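Local coordinates for protein adenylate kinase (Desulfovibrio gigas, PDB 2XB4) that probably catalyses the reversible transfer of the terminal phosphate of ATP to AMP, giving two ADP, and carries a bound zinc ion, at residues P66-T71 with Q93-A98; T71-G76 with K102-N107. All coordinates share one frame; numbering follows the deposited sequence.

Interaction 1: residues P66-T71 with Q93-A98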
loop_
_atom_site.group_PDB
_atom_site.type_symbol
_atom_site.label_atom_id
_atom_site.label_comp_id
_atom_site.label_asym_id
_atom_site.label_seq_id
_atom_site.Cartn_x
_atom_site.Cartn_y
_atom_site.Cartn_z
ATOM N N PRO A 66 34.889 -0.813 -14.199
ATOM C CA PRO A 66 34.846 -0.911 -15.696
ATOM C C PRO A 66 33.436 -0.885 -16.298
ATOM O O PRO A 66 33.241 -0.326 -17.390
ATOM C CB PRO A 66 35.537 -2.245 -16.000
ATOM C CG PRO A 66 36.306 -2.626 -14.802
ATOM C CD PRO A 66 35.855 -1.778 -13.602
ATOM N N MET A 67 32.468 -1.481 -15.624
ATOM C CA MET A 67 31.085 -1.324 -16.082
ATOM C C MET A 67 30.638 0.099 -16.178
ATOM O O MET A 67 30.003 0.464 -17.202
ATOM C CB MET A 67 30.106 -2.061 -15.160
ATOM C CG MET A 67 30.224 -3.511 -15.332
ATOM S SD MET A 67 28.971 -4.522 -14.393
ATOM C CE MET A 67 28.635 -5.753 -15.528
ATOM N N VAL A 68 30.851 0.861 -15.098
ATOM C CA VAL A 68 30.471 2.244 -15.095
ATOM C C VAL A 68 31.153 2.961 -16.278
ATOM O O VAL A 68 30.500 3.681 -17.066
ATOM C CB VAL A 68 30.815 2.943 -13.719
ATOM C CG1 VAL A 68 30.620 4.469 -13.877
ATOM C CG2 VAL A 68 29.961 2.303 -12.582
ATOM N N LEU A 69 32.465 2.763 -16.430
ATOM C CA LEU A 69 33.166 3.498 -17.517
ATOM C C LEU A 69 32.641 3.105 -18.902
ATOM O O LEU A 69 32.556 3.994 -19.793
ATOM C CB LEU A 69 34.659 3.206 -17.503
ATOM C CG LEU A 69 35.525 4.186 -16.715
ATOM C CD1 LEU A 69 35.728 5.412 -17.628
ATOM C CD2 LEU A 69 34.954 4.492 -15.313
ATOM N N GLU A 70 32.301 1.814 -19.111
ATOM C CA GLU A 70 31.764 1.386 -20.393
ATOM C C GLU A 70 30.439 2.075 -20.699
ATOM O O GLU A 70 30.150 2.400 -21.856
ATOM C CB GLU A 70 31.526 -0.141 -20.461
ATOM C CG GLU A 70 32.847 -0.863 -20.617
ATOM C CD GLU A 70 32.755 -2.315 -21.141
ATOM O OE1 GLU A 70 31.644 -2.958 -21.213
ATOM O OE2 GLU A 70 33.884 -2.838 -21.425
ATOM N N THR A 71 29.590 2.228 -19.681
ATOM C CA THR A 71 28.305 2.935 -19.846
ATOM C C THR A 71 28.483 4.414 -20.134
ATOM O O THR A 71 27.817 4.996 -21.004
ATOM C CB THR A 71 27.408 2.690 -18.558
ATOM O OG1 THR A 71 27.152 1.269 -18.555
ATOM C CG2 THR A 71 26.016 3.389 -18.685
ATOM N N GLN A 93 37.782 6.701 -5.233
ATOM C CA GLN A 93 39.166 6.853 -5.714
ATOM C C GLN A 93 39.353 5.904 -6.979
ATOM O O GLN A 93 39.993 6.267 -7.970
ATOM C CB GLN A 93 40.170 6.463 -4.626
ATOM C CG GLN A 93 41.564 6.462 -5.193
ATOM C CD GLN A 93 42.598 6.207 -4.114
ATOM O OE1 GLN A 93 42.262 6.116 -2.923
ATOM N NE2 GLN A 93 43.861 6.060 -4.520
ATOM N N LYS A 94 38.821 4.696 -6.924
ATOM C CA LYS A 94 38.976 3.766 -8.128
ATOM C C LYS A 94 38.311 4.407 -9.340
ATOM O O LYS A 94 38.860 4.339 -10.498
ATOM C CB LYS A 94 38.413 2.359 -7.851
ATOM C CG LYS A 94 39.360 1.670 -6.851
ATOM C CD LYS A 94 38.730 0.298 -6.386
ATOM C CE LYS A 94 39.881 -0.650 -5.937
ATOM N NZ LYS A 94 39.244 -1.612 -5.014
ATOM N N LEU A 95 37.160 5.047 -9.104
ATOM C CA LEU A 95 36.461 5.729 -10.217
ATOM C C LEU A 95 37.304 6.902 -10.781
ATOM O O LEU A 95 37.465 7.052 -11.993
ATOM C CB LEU A 95 35.079 6.255 -9.795
ATOM C CG LEU A 95 34.254 7.111 -10.809
ATOM C CD1 LEU A 95 33.797 6.180 -11.974
ATOM C CD2 LEU A 95 32.974 7.644 -10.158
ATOM N N PHE A 96 37.813 7.743 -9.890
ATOM C CA PHE A 96 38.666 8.823 -10.345
ATOM C C PHE A 96 39.881 8.300 -11.196
ATOM O O PHE A 96 40.172 8.836 -12.277
ATOM C CB PHE A 96 39.161 9.628 -9.159
ATOM C CG PHE A 96 40.034 10.760 -9.584
ATOM C CD1 PHE A 96 39.507 11.815 -10.349
ATOM C CD2 PHE A 96 41.398 10.735 -9.291
ATOM C CE1 PHE A 96 40.395 12.862 -10.795
ATOM C CE2 PHE A 96 42.257 11.809 -9.735
ATOM C CZ PHE A 96 41.699 12.856 -10.465
ATOM N N GLU A 97 40.560 7.238 -10.743
ATOM C CA GLU A 97 41.733 6.727 -11.475
ATOM C C GLU A 97 41.308 6.138 -12.822
ATOM O O GLU A 97 41.990 6.323 -13.839
ATOM C CB GLU A 97 42.411 5.666 -10.620
ATOM C CG GLU A 97 43.020 6.308 -9.376
ATOM C CD GLU A 97 43.422 5.330 -8.255
ATOM O OE1 GLU A 97 43.109 4.107 -8.312
ATOM O OE2 GLU A 97 44.023 5.825 -7.275
ATOM N N ALA A 98 40.119 5.523 -12.842
ATOM C CA ALA A 98 39.602 4.917 -14.097
ATOM C C ALA A 98 39.214 6.005 -15.119
ATOM O O ALA A 98 39.420 5.850 -16.361
ATOM C CB ALA A 98 38.404 3.964 -13.792
#
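Two helices of the adenylate kinase CORE, 61-75 and 89-101, pack side by side through Leu69 and Val68 on one and Leu95 and Ala98 on the other. Over these segments the axes approach to 10.3 Å and cross at -45°, and no hydrogen bond passes between them; aliphatic side chains bridge the gap. Leu69 does most of the touching. Its CD2 methyl touches both Ala98 and Leu95, which it meets from different directions, with Ala98 CB at 3.8 Å and Leu95 CD1 at 3.9 Å. Alanine suits its place, since its single methyl lets the Leu69 branch settle close to the helix backbone: here the two CA atoms, of Leu69 and Ala98, come within 7.4 Å. Leu95 reaches across differently. With CG turned anti to its backbone N (chi1 175°), it carries CD1 forward to both neighbours on the facing helix, touching Val68 CG1 at 4.1 Å, and the Val68 and Leu95 side chains stand at about a right angle. Val68, whose branch starts at CB, offers two methyls close to the backbone: CG1 meets Leu95, and the side chain also packs on Ile34 of helix 31-40. Leu95 also packs on Tyr191 of helix 184-192. Such apolar packing of neighbouring helices belongs to the parallel alpha/beta fold of P-loop kinases, where helices 61-75 and 89-101 lead into strands 80-83 and 108-113 of the parallel sheet.

Interaction 2: residues T71-G76 with K102-N107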
loop_
_atom_site.group_PDB
_atom_site.type_symbol
_atom_site.label_atom_id
_atom_site.label_comp_id
_atom_site.label_asym_id
_atom_site.label_seq_id
_atom_site.Cartn_x
_atom_site.Cartn_y
_atom_site.Cartn_z
ATOM N N THR A 71 29.590 2.228 -19.681
ATOM C CA THR A 71 28.305 2.935 -19.846
ATOM C C THR A 71 28.483 4.414 -20.134
ATOM O O THR A 71 27.817 4.996 -21.004
ATOM C CB THR A 71 27.408 2.690 -18.558
ATOM O OG1 THR A 71 27.152 1.269 -18.555
ATOM C CG2 THR A 71 26.016 3.389 -18.685
ATOM N N LEU A 72 29.406 5.030 -19.417
ATOM C CA LEU A 72 29.729 6.457 -19.649
ATOM C C LEU A 72 30.220 6.719 -21.073
ATOM O O LEU A 72 29.852 7.723 -21.696
ATOM C CB LEU A 72 30.745 6.913 -18.630
ATOM C CG LEU A 72 30.328 6.976 -17.167
ATOM C CD1 LEU A 72 31.586 7.405 -16.315
ATOM C CD2 LEU A 72 29.046 7.876 -16.868
ATOM N N GLU A 73 31.034 5.794 -21.595
ATOM C CA GLU A 73 31.556 5.860 -22.976
ATOM C C GLU A 73 30.484 5.685 -24.021
ATOM O O GLU A 73 30.542 6.289 -25.102
ATOM C CB GLU A 73 32.584 4.793 -23.225
ATOM C CG GLU A 73 33.893 5.148 -22.635
ATOM C CD GLU A 73 34.952 4.069 -22.846
ATOM O OE1 GLU A 73 34.602 2.842 -22.892
ATOM O OE2 GLU A 73 36.137 4.468 -22.979
ATOM N N SER A 74 29.545 4.822 -23.706
ATOM C CA SER A 74 28.521 4.365 -24.628
ATOM C C SER A 74 27.274 5.321 -24.608
ATOM O O SER A 74 26.874 5.836 -25.646
ATOM C CB SER A 74 28.164 2.937 -24.189
ATOM O OG SER A 74 26.903 2.559 -24.667
ATOM N N LYS A 75 26.678 5.533 -23.440
ATOM C CA LYS A 75 25.468 6.371 -23.296
ATOM C C LYS A 75 25.822 7.846 -23.056
ATOM O O LYS A 75 25.012 8.737 -23.325
ATOM C CB LYS A 75 24.559 5.882 -22.158
ATOM C CG LYS A 75 23.977 4.494 -22.293
ATOM C CD LYS A 75 23.006 4.394 -23.478
ATOM C CE LYS A 75 22.484 2.944 -23.712
ATOM N NZ LYS A 75 23.461 1.896 -23.205
ATOM N N GLY A 76 27.017 8.110 -22.550
ATOM C CA GLY A 76 27.372 9.479 -22.141
ATOM C C GLY A 76 28.310 10.220 -23.050
ATOM O O GLY A 76 28.922 11.229 -22.622
ATOM N N LYS A 102 41.117 6.961 -18.929
ATOM C CA LYS A 102 40.369 7.038 -20.210
ATOM C C LYS A 102 40.245 8.468 -20.706
ATOM O O LYS A 102 39.523 8.737 -21.709
ATOM C CB LYS A 102 38.935 6.487 -20.038
ATOM C CG LYS A 102 38.841 5.047 -19.741
ATOM C CD LYS A 102 39.385 4.134 -20.786
ATOM C CE LYS A 102 38.772 2.748 -20.510
ATOM N NZ LYS A 102 38.972 1.953 -21.767
ATOM N N GLY A 103 40.861 9.410 -19.984
ATOM C CA GLY A 103 40.884 10.810 -20.416
ATOM C C GLY A 103 39.531 11.453 -20.328
ATOM O O GLY A 103 39.237 12.374 -21.061
ATOM N N MET A 104 38.698 10.976 -19.432
ATOM C CA MET A 104 37.354 11.511 -19.301
ATOM C C MET A 104 37.344 12.512 -18.122
ATOM O O MET A 104 37.663 12.153 -16.978
ATOM C CB MET A 104 36.446 10.291 -19.044
ATOM C CG MET A 104 34.996 10.440 -19.437
ATOM S SD MET A 104 34.207 8.821 -19.135
ATOM C CE MET A 104 34.926 7.778 -20.425
ATOM N N LYS A 105 36.989 13.753 -18.398
ATOM C CA LYS A 105 37.120 14.848 -17.422
ATOM C C LYS A 105 35.839 15.116 -16.683
ATOM O O LYS A 105 34.758 15.157 -17.271
ATOM C CB LYS A 105 37.593 16.166 -18.084
ATOM C CG LYS A 105 39.085 16.167 -18.449
ATOM C CD LYS A 105 40.014 15.935 -17.195
ATOM C CE LYS A 105 41.248 16.820 -17.116
ATOM N NZ LYS A 105 42.348 16.204 -17.946
ATOM N N ILE A 106 35.968 15.316 -15.392
ATOM C CA ILE A 106 34.836 15.824 -14.580
ATOM C C ILE A 106 34.800 17.360 -14.702
ATOM O O ILE A 106 35.865 18.025 -14.634
ATOM C CB ILE A 106 35.053 15.498 -13.092
ATOM C CG1 ILE A 106 35.005 13.983 -12.835
ATOM C CG2 ILE A 106 33.949 16.182 -12.214
ATOM C CD1 ILE A 106 35.856 13.588 -11.513
ATOM N N ASN A 107 33.600 17.909 -14.883
ATOM C CA ASN A 107 33.435 19.359 -15.035
ATOM C C ASN A 107 32.783 19.947 -13.803
ATOM O O ASN A 107 33.118 21.050 -13.417
ATOM C CB ASN A 107 32.610 19.720 -16.297
ATOM C CG ASN A 107 33.289 19.249 -17.579
ATOM O OD1 ASN A 107 34.355 19.730 -17.929
ATOM N ND2 ASN A 107 32.735 18.243 -18.216
HETATM O O HOH W 1 35.829 1.415 -21.128
#
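Met104 reaches from the loop that follows helix 89-101 toward Leu72 and Glu73 on the last turn of helix 61-75. From CB, CG stands roughly anti to the backbone N (chi1 -155°) and the chain then stays extended as far as SD, which lies beside Leu72, 4.0 Å from Leu72 CB and 4.1 Å from Leu72 CD1. It then bends at the sulfur (chi3 -70°), and CE ends 3.6 Å from Glu73 CG, against the aliphatic part of that acid. An unbranched, flexible thioether suits this place, as it can follow two successive residues of a helix. The loop itself starts with a Schellman motif at Gly103, whose positive phi is easily adopted by glycine and ends helix 89-101 before the chain enters strand 108-113 of the central parallel sheet. Leu72, the buried partner, also packs on Ile29 and Trp80 of neighbouring strands. Farther out, the exposed Glu73 and Lys102 cross at about a right angle, long side chains whose aliphatic parts can pack while their charged ends pair. Glu73 OE2 and Lys102 NZ form a long salt bridge of 4.0 Å, while a water donates to Glu73 OE1 at 2.6 Å and accepts a weak bond from Lys102 NZ.

How the interactions relate
Interactions 1 and 2 follow one another along helix 61-75, sharing Thr71, with centres about 9 Å apart. Leu69 joins them: its CD1 lies 3.8 Å from Met104 CE and also 3.8 Å from Lys102 CG, so the packing of 66-71 on 93-98 and that of 71-76 on 102-107 meet at Leu69. A second touch is that of Phe96 CD1 on Ile106 CD1, at 4.2 Å. The seam passes from a buried helix pair to a more exposed, charged end. Interaction 1 lies beside the predicted AMP site, interaction 2 somewhat farther off: the side chain of Leu95 is about 4 Å from that of Pro86, whereas that of Leu72 is about 8 Å from that of Phe85.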